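Local coordinates for glycosyl hydrolase, family 38 (Enterococcus faecalis, PDB 5KBP), which probably releases alpha-linked mannose from glycans as a metal-dependent alpha-mannosidase of glycoside hydrolase family 38, at residues E621-K625 and A626-F630. Residues are numbered along the deposited sequence; the frame is centred on the assembly and turned at random.
Sequences EEEQK and AVREF
Arg628 folds back onto Glu623 where helix 619-625 ends, and the two side chains form a salt bridge with NH2 of Arg628 3.0 Å from OE1 of Glu623. The carboxylate and guanidinium planes stand almost perpendicular, 85° apart, a single-oxygen contact rather than a flat two-pronged pairing. Bends at chi2 and chi3 (66°) carry the arginine chain back to the helix, and CG of Glu623 lies in the guanidinium plane at its edge, 3.3 Å from NH2 of Arg628. The buried carboxylate of Glu623 has three partners: besides Arg628, N of Leu634 donates to OE1 and N of Ala635 to OE2, bonds that tie the helix end to the following loop.

The tight part is the backbone turn, a Schellman motif. Val627, the first residue to leave the helical backbone, takes a positive phi (52°) and turns the chain out of the helix. Two bonds define the motif: N of Arg628 lies 3.0 Å from O of Glu623, and N of Val627 reaches O of Gln624 at 3.1 Å from above the carbonyl plane. N of Ala626 makes the last regular helical bond, to O of Glu622 at 3.0 Å.

The looser side lies toward exposed Glu621, where NZ of the extended Lys625 makes a salt bridge to OE2 of Glu621, 3.0 Å away, met from above the carboxylate plane.

The capped helix lies in the connection between strands 601-613 and 641-653, antiparallel neighbours in one large sheet, within the family 38 C-terminal domain. Tyr762 of the same chain lies against Gln624 and Lys625, while Tyr440 of the second subunit, from its helix 436-445, packs on Lys625 and Ala626, placing this helix end at the dimer interface.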
# COMPACT_ATOMS: atom_id res chain seq x y z
N GLU A 621 28.77 8.05 5.55
CA GLU A 621 28.16 6.84 6.10
C GLU A 621 28.64 6.57 7.52
O GLU A 621 27.84 6.21 8.39
CB GLU A 621 28.46 5.64 5.20
CG GLU A 621 27.96 4.32 5.76
CD GLU A 621 28.22 3.15 4.83
OE1 GLU A 621 27.86 3.25 3.64
OE2 GLU A 621 28.79 2.14 5.29
N GLU A 622 29.94 6.75 7.78
CA GLU A 622 30.45 6.56 9.13
C GLU A 622 29.88 7.60 10.09
O GLU A 622 29.58 7.28 11.25
CB GLU A 622 31.98 6.62 9.12
CG GLU A 622 32.64 5.39 8.56
CD GLU A 622 32.40 4.16 9.42
OE1 GLU A 622 32.80 4.18 10.60
OE2 GLU A 622 31.82 3.18 8.91
N GLU A 623 29.72 8.84 9.63
CA GLU A 623 29.16 9.87 10.49
C GLU A 623 27.68 9.65 10.76
O GLU A 623 27.15 10.11 11.78
CB GLU A 623 29.39 11.25 9.88
CG GLU A 623 30.87 11.60 9.71
CD GLU A 623 31.09 13.01 9.21
OE1 GLU A 623 31.88 13.75 9.84
OE2 GLU A 623 30.48 13.39 8.19
N GLN A 624 26.99 8.94 9.86
CA GLN A 624 25.59 8.58 10.10
C GLN A 624 25.48 7.39 11.04
O GLN A 624 24.64 7.39 11.94
CB GLN A 624 24.90 8.28 8.77
CG GLN A 624 24.78 9.47 7.83
CD GLN A 624 24.31 9.06 6.45
OE1 GLN A 624 24.52 7.93 6.02
NE2 GLN A 624 23.68 9.99 5.74
N LYS A 625 26.31 6.36 10.83
CA LYS A 625 26.24 5.17 11.67
C LYS A 625 26.61 5.48 13.12
O LYS A 625 26.01 4.93 14.05
CB LYS A 625 27.15 4.07 11.11
CG LYS A 625 26.67 3.47 9.80
CD LYS A 625 27.58 2.34 9.36
CE LYS A 625 27.04 1.64 8.12
NZ LYS A 625 27.92 0.52 7.69
N ALA A 626 27.59 6.36 13.32
CA ALA A 626 28.00 6.74 14.66
C ALA A 626 27.07 7.76 15.30
O ALA A 626 27.30 8.14 16.46
CB ALA A 626 29.43 7.30 14.64
N VAL A 627 26.02 8.19 14.59
CA VAL A 627 25.09 9.21 15.06
C VAL A 627 25.87 10.44 15.51
O VAL A 627 25.71 10.92 16.64
CB VAL A 627 24.18 8.67 16.18
CG1 VAL A 627 22.96 9.58 16.36
CG2 VAL A 627 23.74 7.25 15.87
N ARG A 628 26.74 10.94 14.64
CA ARG A 628 27.43 12.20 14.90
C ARG A 628 26.50 13.36 14.58
O ARG A 628 25.80 13.36 13.56
CB ARG A 628 28.71 12.29 14.07
CG ARG A 628 29.31 13.69 14.00
CD ARG A 628 30.82 13.67 14.14
NE ARG A 628 31.49 13.02 13.02
CZ ARG A 628 32.79 12.75 12.98
NH1 ARG A 628 33.57 13.09 14.00
NH2 ARG A 628 33.32 12.16 11.92
N GLU A 629 26.49 14.36 15.47
CA GLU A 629 25.68 15.55 15.25
C GLU A 629 26.02 16.17 13.90
O GLU A 629 27.19 16.27 13.53
CB GLU A 629 25.91 16.56 16.38
CG GLU A 629 25.00 17.77 16.33
N PHE A 630 24.98 16.58 13.17
CA PHE A 630 25.16 16.97 11.78
C PHE A 630 26.06 18.20 11.64
O PHE A 630 26.76 18.35 10.64
CB PHE A 630 23.81 17.21 11.10
CG PHE A 630 22.99 18.31 11.73
CD1 PHE A 630 23.13 19.62 11.31
CD2 PHE A 630 22.08 18.02 12.73
CE1 PHE A 630 22.37 20.63 11.88
CE2 PHE A 630 21.32 19.02 13.31
CZ PHE A 630 21.47 20.33 12.88